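Local structure of putative malic enzyme ((S)-malate:NAD+ oxidoreductase (decarboxylating)) (Streptococcus pyogenes, 2A9F) at residues V70-T75 and P90-K95; L80-P85 and D113-E118; A97-F102 and L323-I328. The protein probably catalyses the NAD-dependent oxidative decarboxylation of (S)-malate with the help of a divalent metal such as magnesium or manganese, as other malic enzymes do. All coordinates share one frame; numbering follows the deposited sequence.

Contact 1 of 3, residues V70-T75 and P90-K95; sequences VISDGT and PVMEGK
Met92 sets its sulfur on strand 67-72, over two residues that present their side chains on the same face, Val70 and Ser72. SD comes nearest to Ser72 CB, at 3.7 Å, and lies 4.1 Å from Val70 CG1, so one sulfur touches both side chains. The bend that brings it there starts at the root: Met92 CG stands anti to its own carbonyl carbon (chi1 -53°), and bends at chi2 and chi3 bring SD onto the face of the strand. A flexible, weakly polar thioether suits such a place, between a branched aliphatic group and the methylene of a serine. Val70 CG1 also has the aliphatic part of Lys95 beside it, with CG 4.2 Å away; beyond this point the lysine chain leads off, toward Asp162, with which NZ forms a salt bridge. Strand and helix run nearly antiparallel, at 159°, as expected of the beta-alpha-beta unit made by strand 67-72, helix 85-102 and strand 106-111. Past the strand the chain turns sharply. Ser72 OG accepts from Gly74 N at 2.7 Å in an ST turn, and Asp73 OD1 accepts from Thr75 N in an overlapping Asx turn. Thr75 OG1 is a second donor to OD1, reaching it from the same face of the carboxylate plane. Gly74 suits the turn through its positive phi. Chemically, the apolar layer joins helix to strand while the serine's polar end is used by the turn, and the predicted proton acceptor Lys95 is packed through its methylenes, leaving its amino group to the polar surroundings of the magnesium site.

Contact 2 of 3, residues L80-P85 and D113-E118; sequences LGDIGP and DTKDTE
Pro85 and Asp113 make the close-packed part of this contact, which lies at the surface throughout: the proline ring brings CG to 3.5 Å from Asp113 CB and 3.8 Å from Asp113 CA. The side chains meet at a slant, and it is the methylene of the aspartate, not its carboxylate, that touches. With chi1 at 61° the acid group is carried away from the ring, so a compact, rigid proline can sit against the backbone and CB without burying a charge. Against this close carbon packing, the ionic side is looser. Asp82 and Lys115 approach from opposite directions, and their charged ends form a salt bridge in which NZ is 3.6 Å from OD2; the position of that oxygen is uncertain, so the detail of the pairing is doubtful. Lys115 is extended through its methylenes and bends only at its end, a length that lets it reach the neighbouring loop. Both side chains also touch Thr75. In the fold, the loop leading into helix 85-102 thus meets the loop that follows strand 106-111 and leads into helix 117-127. The chemistry implies a modest attachment: an apolar proline contact supplemented, at most, by an exposed and poorly defined ion pair, whose strength solvent would probably reduce.

Contact 3 of 3, residues A97-F102 and L323-I328; sequences ALFKAF and LAFPGI
Phe325 reaches from the start of helix 325-335 to helix 85-102, where Leu98 and Phe99 receive its ring. Its CB begins the reach without touching the other helix, and the first torsion (chi1 66°) points the ring to helix 85-102. Along one side of the ring, CD1 comes over a face of Phe99, 3.8 Å above that plane and offset toward its rim, with Phe99 CE1 and CZ as its neighbours. The two ring planes are inclined at 48° with centroids 5.2 Å apart, an oblique pairing. The Phe99 ring also reaches the backbone of its partner, CE2 lying 3.7 Å from the carbonyl oxygen of Phe325. Next in line, Phe325 CE1 lies 4.1 Å from Leu98 CB, and at the far end CZ meets Leu98 CD1 at 3.9 Å; that methyl sits at the ring's edge, in its plane. The ring also stands beside Lys95, the predicted proton acceptor of the active site. Helix 85-102 belongs to the beta-alpha-beta unit of the N-terminal region, whereas helix 325-335 falls in the range assigned to the NAD-binding domain, and the packing therefore joins the two parts of a malic enzyme close to its metal site. A flat ring suits the span, since its rim atoms reach Phe99 and Leu98 while one face is left for Pro326 CD. Pro326 takes up the next position, in the first turn of the helix, where a residue lacking an N-H costs no helical hydrogen bond. Its CB is 4.0 Å from Phe102 CB. Pro326 CG comes at the edge of the Phe102 ring. Leu36 of the second subunit packs on both Leu98 and Phe102.

How the contacts relate
Helix 85-102 is common to contacts 1 and 3: its 90-95 part rests on strand 67-72, its 97-102 part on helix 325-335. The centres are 15 Å apart, yet Lys95 CE meets Phe325 CE2 at 3.5 Å and Val70 CG2 meets Phe99 CE1 at 4.0 Å. Contact 2 joins contact 1 through the turn, where Gly74 O probably accepts a hydrogen bond from Ile83 N at 2.9 Å; it stays about 15 Å from contact 3 at the nearest atoms. Proximity to magnesium falls accordingly: the side chains of Lys95, Phe325 and Asp82 lie about 4, 8 and 14 Å from the ion, which Glu137, Asp138 and Asp163 bind.

Contact 1 of 3, residues V70-T75 and P90-K95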
ATOM      1  N   VAL A  70      -1.843  -1.752  -7.053  1.00 37.81           N
ATOM      2  CA  VAL A  70      -1.276  -2.284  -8.270  1.00 39.07           C
ATOM      3  C   VAL A  70      -0.252  -3.281  -7.734  1.00 41.89           C
ATOM      4  O   VAL A  70       0.755  -2.891  -7.141  1.00 41.26           O
ATOM      5  CB  VAL A  70      -0.595  -1.193  -9.069  1.00 39.43           C
ATOM      6  CG1 VAL A  70      -0.107  -1.748 -10.392  1.00 38.98           C
ATOM      7  CG2 VAL A  70      -1.568  -0.038  -9.267  1.00 38.69           C
ATOM      8  N   ILE A  71      -0.525  -4.568  -7.926  1.00 43.40           N
ATOM      9  CA  ILE A  71       0.344  -5.614  -7.398  1.00 44.22           C
ATOM     10  C   ILE A  71       1.023  -6.505  -8.431  1.00 45.68           C
ATOM     11  O   ILE A  71       0.419  -6.906  -9.430  1.00 45.96           O
ATOM     12  CB  ILE A  71      -0.448  -6.514  -6.423  1.00 44.24           C
ATOM     13  CG1 ILE A  71      -1.183  -5.652  -5.394  1.00 44.01           C
ATOM     14  CG2 ILE A  71       0.484  -7.449  -5.701  1.00 41.71           C
ATOM     15  CD1 ILE A  71      -2.193  -6.421  -4.579  1.00 44.93           C
ATOM     16  N   SER A  72       2.289  -6.820  -8.155  1.00 45.60           N
ATOM     17  CA  SER A  72       3.123  -7.666  -9.006  1.00 44.10           C
ATOM     18  C   SER A  72       4.194  -8.365  -8.175  1.00 46.13           C
ATOM     19  O   SER A  72       4.458  -7.997  -7.020  1.00 46.66           O
ATOM     20  CB  SER A  72       3.806  -6.811 -10.078  1.00 42.78           C
ATOM     21  OG  SER A  72       5.076  -7.328 -10.446  1.00 40.36           O
ATOM     22  N   ASP A  73       4.812  -9.378  -8.774  1.00 46.71           N
ATOM     23  CA  ASP A  73       5.892 -10.117  -8.123  1.00 45.92           C
ATOM     24  C   ASP A  73       7.158  -9.918  -8.953  1.00 44.90           C
ATOM     25  O   ASP A  73       8.172 -10.577  -8.724  1.00 45.02           O
ATOM     26  CB  ASP A  73       5.560 -11.597  -8.055  1.00 46.00           C
ATOM     27  CG  ASP A  73       5.153 -12.134  -9.382  1.00 45.72           C
ATOM     28  OD1 ASP A  73       5.566 -11.533 -10.393  1.00 45.41           O
ATOM     29  OD2 ASP A  73       4.427 -13.145  -9.427  1.00 48.64           O
ATOM     30  N   GLY A  74       7.081  -9.012  -9.924  1.00 44.16           N
ATOM     31  CA  GLY A  74       8.226  -8.726 -10.771  1.00 44.00           C
ATOM     32  C   GLY A  74       8.689  -9.874 -11.655  1.00 44.32           C
ATOM     33  O   GLY A  74       9.813  -9.857 -12.166  1.00 42.24           O
ATOM     34  N   THR A  75       7.833 -10.872 -11.858  1.00 44.52           N
ATOM     35  CA  THR A  75       8.209 -12.012 -12.697  1.00 45.58           C
ATOM     36  C   THR A  75       7.975 -11.795 -14.187  1.00 45.51           C
ATOM     37  O   THR A  75       8.563 -12.500 -15.009  1.00 46.57           O
ATOM     38  CB  THR A  75       7.450 -13.280 -12.287  1.00 46.33           C
ATOM     39  OG1 THR A  75       6.041 -13.094 -12.513  1.00 47.28           O
ATOM     40  CG2 THR A  75       7.700 -13.582 -10.807  1.00 45.25           C
ATOM     41  N   PRO A  90       9.344   0.753 -10.510  1.00 38.44           N
ATOM     42  CA  PRO A  90       9.233   1.888 -11.438  1.00 37.33           C
ATOM     43  C   PRO A  90       8.013   1.747 -12.346  1.00 37.81           C
ATOM     44  O   PRO A  90       7.327   2.726 -12.629  1.00 39.99           O
ATOM     45  CB  PRO A  90      10.540   1.822 -12.229  1.00 33.22           C
ATOM     46  CG  PRO A  90      11.477   1.277 -11.245  1.00 32.42           C
ATOM     47  CD  PRO A  90      10.693   0.171 -10.579  1.00 35.91           C
ATOM     48  N   VAL A  91       7.748   0.523 -12.793  1.00 37.73           N
ATOM     49  CA  VAL A  91       6.615   0.265 -13.671  1.00 38.44           C
ATOM     50  C   VAL A  91       5.269   0.284 -12.930  1.00 40.34           C
ATOM     51  O   VAL A  91       4.279   0.808 -13.440  1.00 42.84           O
ATOM     52  CB  VAL A  91       6.777  -1.090 -14.391  1.00 37.39           C
ATOM     53  CG1 VAL A  91       5.542  -1.401 -15.224  1.00 34.99           C
ATOM     54  CG2 VAL A  91       8.008  -1.053 -15.269  1.00 33.52           C
ATOM     55  N   MET A  92       5.230  -0.271 -11.728  1.00 41.12           N
ATOM     56  CA  MET A  92       3.989  -0.291 -10.966  1.00 42.14           C
ATOM     57  C   MET A  92       3.622   1.118 -10.489  1.00 44.17           C
ATOM     58  O   MET A  92       2.453   1.487 -10.429  1.00 43.90           O
ATOM     59  CB  MET A  92       4.127  -1.253  -9.784  1.00 38.68           C
ATOM     60  CG  MET A  92       4.595  -2.661 -10.212  1.00 34.33           C
ATOM     61  SD  MET A  92       3.523  -3.352 -11.476  1.00 29.92           S
ATOM     62  CE  MET A  92       4.633  -3.536 -12.796  1.00 36.36           C
ATOM     63  N   GLU A  93       4.606   1.935 -10.162  1.00 46.22           N
ATOM     64  CA  GLU A  93       4.222   3.255  -9.732  1.00 48.93           C
ATOM     65  C   GLU A  93       3.930   4.126 -10.953  1.00 48.84           C
ATOM     66  O   GLU A  93       3.193   5.108 -10.867  1.00 46.10           O
ATOM     67  CB  GLU A  93       5.270   3.858  -8.789  1.00 50.82           C
ATOM     68  CG  GLU A  93       6.667   3.971  -9.296  1.00 54.43           C
ATOM     69  CD  GLU A  93       7.640   4.274  -8.151  1.00 56.71           C
ATOM     70  OE1 GLU A  93       7.855   3.388  -7.291  1.00 53.13           O
ATOM     71  OE2 GLU A  93       8.179   5.403  -8.108  1.00 59.05           O
ATOM     72  N   GLY A  94       4.479   3.741 -12.100  1.00 49.57           N
ATOM     73  CA  GLY A  94       4.197   4.488 -13.310  1.00 48.71           C
ATOM     74  C   GLY A  94       2.747   4.189 -13.644  1.00 47.50           C
ATOM     75  O   GLY A  94       1.947   5.063 -13.988  1.00 46.63           O
ATOM     76  N   LYS A  95       2.411   2.916 -13.508  1.00 46.39           N
ATOM     77  CA  LYS A  95       1.069   2.452 -13.768  1.00 45.37           C
ATOM     78  C   LYS A  95       0.092   3.175 -12.840  1.00 43.39           C
ATOM     79  O   LYS A  95      -1.001   3.552 -13.262  1.00 40.12           O
ATOM     80  CB  LYS A  95       0.992   0.943 -13.536  1.00 47.78           C
ATOM     81  CG  LYS A  95      -0.277   0.289 -14.068  1.00 50.77           C
ATOM     82  CD  LYS A  95      -0.223   0.127 -15.576  1.00 53.71           C
ATOM     83  CE  LYS A  95      -1.280  -0.857 -16.067  1.00 54.47           C
ATOM     84  NZ  LYS A  95      -0.911  -1.344 -17.431  1.00 55.66           N
TER

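Contact 2 of 3, residues L80-P85 and D113-E118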
ATOM      1  N   LEU A  80      10.766  -7.182 -20.382  1.00 53.72           N
ATOM      2  CA  LEU A  80      11.992  -7.650 -19.761  1.00 55.26           C
ATOM      3  C   LEU A  80      11.649  -9.050 -19.252  1.00 57.69           C
ATOM      4  O   LEU A  80      11.029  -9.829 -19.981  1.00 60.06           O
ATOM      5  CB  LEU A  80      12.367  -6.717 -18.610  1.00 54.16           C
ATOM      6  CG  LEU A  80      12.501  -5.243 -19.025  1.00 53.21           C
ATOM      7  CD1 LEU A  80      12.696  -4.375 -17.797  1.00 51.96           C
ATOM      8  CD2 LEU A  80      13.679  -5.077 -19.989  1.00 53.62           C
ATOM      9  N   GLY A  81      12.023  -9.386 -18.023  1.00 57.68           N
ATOM     10  CA  GLY A  81      11.681 -10.711 -17.522  1.00 58.75           C
ATOM     11  C   GLY A  81      11.543 -10.745 -16.015  1.00 59.45           C
ATOM     12  O   GLY A  81      11.380  -9.704 -15.392  1.00 60.35           O
ATOM     13  N   ASP A  82      11.589 -11.927 -15.415  1.00 58.86           N
ATOM     14  CA  ASP A  82      11.496 -11.999 -13.965  1.00 59.60           C
ATOM     15  C   ASP A  82      12.730 -11.282 -13.429  1.00 59.25           C
ATOM     16  O   ASP A  82      13.804 -11.878 -13.308  1.00 59.96           O
ATOM     17  CB  ASP A  82      11.463 -13.456 -13.496  1.00 60.35           C
ATOM     18  CG  ASP A  82      11.517 -13.588 -11.983  1.00 62.17           C
ATOM     19  OD1 ASP A  82      11.042 -12.670 -11.270  1.00 58.51           O
ATOM     20  OD2 ASP A  82      12.029 -14.628 -11.512  1.00 64.28           O
ATOM     21  N   ILE A  83      12.560  -9.993 -13.126  1.00 57.72           N
ATOM     22  CA  ILE A  83      13.639  -9.154 -12.635  1.00 55.11           C
ATOM     23  C   ILE A  83      13.534  -8.837 -11.151  1.00 54.50           C
ATOM     24  O   ILE A  83      14.376  -8.123 -10.603  1.00 55.93           O
ATOM     25  CB  ILE A  83      13.684  -7.840 -13.410  1.00 55.52           C
ATOM     26  CG1 ILE A  83      12.313  -7.154 -13.356  1.00 57.46           C
ATOM     27  CG2 ILE A  83      14.049  -8.107 -14.842  1.00 55.76           C
ATOM     28  CD1 ILE A  83      12.255  -5.794 -14.049  1.00 55.29           C
ATOM     29  N   GLY A  84      12.504  -9.360 -10.498  1.00 52.19           N
ATOM     30  CA  GLY A  84      12.346  -9.115  -9.075  1.00 52.91           C
ATOM     31  C   GLY A  84      11.400  -7.975  -8.749  1.00 52.87           C
ATOM     32  O   GLY A  84      11.123  -7.131  -9.598  1.00 51.31           O
ATOM     33  N   PRO A  85      10.882  -7.927  -7.514  1.00 53.11           N
ATOM     34  CA  PRO A  85       9.955  -6.869  -7.102  1.00 52.86           C
ATOM     35  C   PRO A  85      10.503  -5.426  -7.130  1.00 52.58           C
ATOM     36  O   PRO A  85       9.839  -4.532  -7.658  1.00 52.18           O
ATOM     37  CB  PRO A  85       9.505  -7.328  -5.706  1.00 52.85           C
ATOM     38  CG  PRO A  85      10.681  -8.175  -5.223  1.00 52.97           C
ATOM     39  CD  PRO A  85      11.041  -8.940  -6.454  1.00 52.25           C
ATOM     40  N   ASP A 113       8.056 -10.067  -2.861  1.00 47.10           N
ATOM     41  CA  ASP A 113       9.023 -11.067  -3.327  1.00 49.67           C
ATOM     42  C   ASP A 113       8.610 -12.457  -2.851  1.00 48.72           C
ATOM     43  O   ASP A 113       8.980 -12.901  -1.770  1.00 46.47           O
ATOM     44  CB  ASP A 113      10.462 -10.770  -2.863  1.00 53.07           C
ATOM     45  CG  ASP A 113      10.606 -10.762  -1.353  1.00 56.55           C
ATOM     46  OD1 ASP A 113      11.753 -10.858  -0.855  1.00 56.58           O
ATOM     47  OD2 ASP A 113       9.567 -10.653  -0.667  1.00 61.97           O
ATOM     48  N   THR A 114       7.802 -13.112  -3.673  1.00 46.97           N
ATOM     49  CA  THR A 114       7.323 -14.454  -3.417  1.00 49.02           C
ATOM     50  C   THR A 114       6.793 -14.841  -4.774  1.00 50.26           C
ATOM     51  O   THR A 114       6.077 -14.051  -5.399  1.00 52.15           O
ATOM     52  CB  THR A 114       6.136 -14.511  -2.430  1.00 49.30           C
ATOM     53  OG1 THR A 114       4.949 -14.032  -3.077  1.00 51.40           O
ATOM     54  CG2 THR A 114       6.405 -13.680  -1.205  1.00 47.99           C
ATOM     55  N   LYS A 115       7.151 -16.028  -5.246  1.00 49.06           N
ATOM     56  CA  LYS A 115       6.674 -16.489  -6.543  1.00 51.46           C
ATOM     57  C   LYS A 115       5.737 -17.665  -6.303  1.00 54.36           C
ATOM     58  O   LYS A 115       5.238 -18.299  -7.242  1.00 55.19           O
ATOM     59  CB  LYS A 115       7.845 -16.931  -7.413  1.00 50.63           C
ATOM     60  CG  LYS A 115       8.868 -15.854  -7.661  1.00 48.38           C
ATOM     61  CD  LYS A 115       9.831 -16.297  -8.725  1.00 47.12           C
ATOM     62  CE  LYS A 115      10.751 -15.187  -9.109  1.00 44.32           C
ATOM     63  NZ  LYS A 115      11.630 -14.870  -7.981  1.00 44.51           N
ATOM     64  N   ASP A 116       5.519 -17.955  -5.027  1.00 56.47           N
ATOM     65  CA  ASP A 116       4.645 -19.040  -4.614  1.00 58.35           C
ATOM     66  C   ASP A 116       3.192 -18.590  -4.822  1.00 57.83           C
ATOM     67  O   ASP A 116       2.702 -17.720  -4.106  1.00 58.98           O
ATOM     68  CB  ASP A 116       4.909 -19.360  -3.132  1.00 60.22           C
ATOM     69  CG  ASP A 116       4.180 -20.605  -2.655  1.00 62.94           C
ATOM     70  OD1 ASP A 116       4.597 -21.728  -3.033  1.00 62.60           O
ATOM     71  OD2 ASP A 116       3.185 -20.453  -1.905  1.00 63.92           O
ATOM     72  N   THR A 117       2.515 -19.175  -5.803  1.00 57.52           N
ATOM     73  CA  THR A 117       1.125 -18.835  -6.101  1.00 58.42           C
ATOM     74  C   THR A 117       0.266 -18.813  -4.849  1.00 58.73           C
ATOM     75  O   THR A 117      -0.407 -17.832  -4.549  1.00 58.42           O
ATOM     76  CB  THR A 117       0.492 -19.852  -7.081  1.00 59.15           C
ATOM     77  OG1 THR A 117       1.081 -19.699  -8.375  1.00 60.30           O
ATOM     78  CG2 THR A 117      -1.006 -19.641  -7.191  1.00 59.96           C
ATOM     79  N   GLU A 118       0.298 -19.918  -4.122  1.00 61.15           N
ATOM     80  CA  GLU A 118      -0.490 -20.067  -2.913  1.00 61.15           C
ATOM     81  C   GLU A 118      -0.390 -18.883  -1.960  1.00 60.44           C
ATOM     82  O   GLU A 118      -1.407 -18.349  -1.529  1.00 61.41           O
ATOM     83  CB  GLU A 118      -0.085 -21.360  -2.197  1.00 62.25           C
ATOM     84  CG  GLU A 118      -1.128 -21.869  -1.243  1.00 61.72           C
ATOM     85  CD  GLU A 118      -2.508 -21.786  -1.845  1.00 63.87           C
ATOM     86  OE1 GLU A 118      -2.712 -22.331  -2.954  1.00 63.03           O
ATOM     87  OE2 GLU A 118      -3.386 -21.162  -1.212  1.00 65.61           O
TER

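Contact 3 of 3, residues A97-F102 and L323-I328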
ATOM      1  N   ALA A  97       0.517   6.115 -11.520  1.00 39.66           N
ATOM      2  CA  ALA A  97       0.412   7.538 -11.828  1.00 39.77           C
ATOM      3  C   ALA A  97      -0.625   7.738 -12.947  1.00 40.94           C
ATOM      4  O   ALA A  97      -1.245   8.815 -13.050  1.00 38.70           O
ATOM      5  CB  ALA A  97       1.768   8.109 -12.240  1.00 37.25           C
ATOM      6  N   LEU A  98      -0.822   6.705 -13.770  1.00 37.93           N
ATOM      7  CA  LEU A  98      -1.795   6.790 -14.837  1.00 37.03           C
ATOM      8  C   LEU A  98      -3.180   6.706 -14.240  1.00 37.75           C
ATOM      9  O   LEU A  98      -4.083   7.457 -14.630  1.00 38.54           O
ATOM     10  CB  LEU A  98      -1.596   5.668 -15.849  1.00 37.80           C
ATOM     11  CG  LEU A  98      -0.230   5.695 -16.547  1.00 39.39           C
ATOM     12  CD1 LEU A  98      -0.210   4.659 -17.641  1.00 37.40           C
ATOM     13  CD2 LEU A  98       0.053   7.079 -17.125  1.00 39.58           C
ATOM     14  N   PHE A  99      -3.339   5.796 -13.280  1.00 38.18           N
ATOM     15  CA  PHE A  99      -4.614   5.588 -12.600  1.00 37.62           C
ATOM     16  C   PHE A  99      -5.145   6.918 -12.073  1.00 37.93           C
ATOM     17  O   PHE A  99      -6.345   7.186 -12.098  1.00 37.66           O
ATOM     18  CB  PHE A  99      -4.427   4.640 -11.420  1.00 38.70           C
ATOM     19  CG  PHE A  99      -4.839   3.222 -11.688  1.00 38.01           C
ATOM     20  CD1 PHE A  99      -3.882   2.228 -11.867  1.00 38.61           C
ATOM     21  CD2 PHE A  99      -6.183   2.876 -11.742  1.00 37.13           C
ATOM     22  CE1 PHE A  99      -4.260   0.898 -12.099  1.00 39.47           C
ATOM     23  CE2 PHE A  99      -6.575   1.557 -11.975  1.00 35.76           C
ATOM     24  CZ  PHE A  99      -5.605   0.560 -12.155  1.00 37.94           C
ATOM     25  N   LYS A 100      -4.236   7.752 -11.589  1.00 37.23           N
ATOM     26  CA  LYS A 100      -4.616   9.035 -11.055  1.00 38.48           C
ATOM     27  C   LYS A 100      -4.769  10.092 -12.137  1.00 40.21           C
ATOM     28  O   LYS A 100      -5.712  10.876 -12.096  1.00 43.05           O
ATOM     29  CB  LYS A 100      -3.589   9.520 -10.024  1.00 36.81           C
ATOM     30  CG  LYS A 100      -4.055  10.748  -9.228  1.00 36.23           C
ATOM     31  CD  LYS A 100      -5.303  10.400  -8.400  1.00 37.82           C
ATOM     32  CE  LYS A 100      -5.821  11.570  -7.563  1.00 37.65           C
ATOM     33  NZ  LYS A 100      -4.851  12.076  -6.551  1.00 36.82           N
ATOM     34  N   ALA A 101      -3.852  10.128 -13.099  1.00 40.66           N
ATOM     35  CA  ALA A 101      -3.916  11.144 -14.152  1.00 41.82           C
ATOM     36  C   ALA A 101      -5.103  11.015 -15.137  1.00 43.60           C
ATOM     37  O   ALA A 101      -5.759  12.001 -15.463  1.00 43.45           O
ATOM     38  CB  ALA A 101      -2.598  11.174 -14.911  1.00 40.80           C
ATOM     39  N   PHE A 102      -5.390   9.805 -15.598  1.00 44.20           N
ATOM     40  CA  PHE A 102      -6.489   9.596 -16.536  1.00 43.77           C
ATOM     41  C   PHE A 102      -7.868   9.471 -15.891  1.00 42.52           C
ATOM     42  O   PHE A 102      -8.873   9.867 -16.463  1.00 40.84           O
ATOM     43  CB  PHE A 102      -6.180   8.378 -17.405  1.00 42.04           C
ATOM     44  CG  PHE A 102      -5.052   8.610 -18.370  1.00 43.54           C
ATOM     45  CD1 PHE A 102      -4.652   7.621 -19.249  1.00 45.41           C
ATOM     46  CD2 PHE A 102      -4.394   9.834 -18.402  1.00 46.50           C
ATOM     47  CE1 PHE A 102      -3.614   7.842 -20.152  1.00 48.11           C
ATOM     48  CE2 PHE A 102      -3.359  10.060 -19.297  1.00 48.73           C
ATOM     49  CZ  PHE A 102      -2.969   9.055 -20.176  1.00 48.77           C
ATOM     50  N   LEU A 323      -6.455   2.853 -22.560  1.00 43.01           N
ATOM     51  CA  LEU A 323      -7.859   3.227 -22.772  1.00 41.10           C
ATOM     52  C   LEU A 323      -8.851   2.381 -21.978  1.00 41.20           C
ATOM     53  O   LEU A 323     -10.055   2.576 -22.106  1.00 40.04           O
ATOM     54  CB  LEU A 323      -8.222   3.078 -24.245  1.00 40.54           C
ATOM     55  CG  LEU A 323      -7.322   3.817 -25.216  1.00 41.54           C
ATOM     56  CD1 LEU A 323      -7.497   3.236 -26.604  1.00 42.54           C
ATOM     57  CD2 LEU A 323      -7.661   5.293 -25.177  1.00 41.60           C
ATOM     58  N   ALA A 324      -8.364   1.441 -21.172  1.00 39.99           N
ATOM     59  CA  ALA A 324      -9.278   0.588 -20.434  1.00 39.38           C
ATOM     60  C   ALA A 324      -9.170   0.534 -18.918  1.00 39.47           C
ATOM     61  O   ALA A 324     -10.168   0.728 -18.231  1.00 39.69           O
ATOM     62  CB  ALA A 324      -9.227  -0.838 -20.999  1.00 34.53           C
ATOM     63  N   PHE A 325      -7.986   0.272 -18.375  1.00 39.60           N
ATOM     64  CA  PHE A 325      -7.901   0.154 -16.921  1.00 38.80           C
ATOM     65  C   PHE A 325      -8.304   1.362 -16.093  1.00 36.46           C
ATOM     66  O   PHE A 325      -8.739   1.216 -14.955  1.00 38.01           O
ATOM     67  CB  PHE A 325      -6.525  -0.389 -16.481  1.00 38.34           C
ATOM     68  CG  PHE A 325      -5.363   0.520 -16.759  1.00 38.58           C
ATOM     69  CD1 PHE A 325      -5.054   1.566 -15.885  1.00 37.90           C
ATOM     70  CD2 PHE A 325      -4.521   0.277 -17.844  1.00 34.65           C
ATOM     71  CE1 PHE A 325      -3.913   2.347 -16.093  1.00 37.45           C
ATOM     72  CE2 PHE A 325      -3.385   1.048 -18.058  1.00 34.78           C
ATOM     73  CZ  PHE A 325      -3.076   2.082 -17.184  1.00 37.71           C
ATOM     74  N   PRO A 326      -8.172   2.571 -16.641  1.00 36.84           N
ATOM     75  CA  PRO A 326      -8.582   3.698 -15.808  1.00 37.96           C
ATOM     76  C   PRO A 326     -10.099   3.725 -15.619  1.00 38.69           C
ATOM     77  O   PRO A 326     -10.600   3.645 -14.498  1.00 38.64           O
ATOM     78  CB  PRO A 326      -8.071   4.906 -16.585  1.00 39.01           C
ATOM     79  CG  PRO A 326      -6.852   4.388 -17.232  1.00 39.14           C
ATOM     80  CD  PRO A 326      -7.292   3.026 -17.726  1.00 37.80           C
ATOM     81  N   GLY A 327     -10.820   3.818 -16.728  1.00 39.40           N
ATOM     82  CA  GLY A 327     -12.276   3.877 -16.676  1.00 40.46           C
ATOM     83  C   GLY A 327     -12.987   2.735 -15.973  1.00 41.24           C
ATOM     84  O   GLY A 327     -13.960   2.962 -15.240  1.00 39.12           O
ATOM     85  N   ILE A 328     -12.498   1.513 -16.183  1.00 41.97           N
ATOM     86  CA  ILE A 328     -13.099   0.329 -15.588  1.00 44.29           C
ATOM     87  C   ILE A 328     -13.089   0.335 -14.068  1.00 45.06           C
ATOM     88  O   ILE A 328     -14.077  -0.058 -13.438  1.00 45.27           O
ATOM     89  CB  ILE A 328     -12.400  -0.949 -16.083  1.00 48.73           C
ATOM     90  CG1 ILE A 328     -12.378  -0.962 -17.609  1.00 48.37           C
ATOM     91  CG2 ILE A 328     -13.140  -2.188 -15.569  1.00 49.64           C
ATOM     92  CD1 ILE A 328     -11.661  -2.137 -18.173  1.00 50.41           C
TER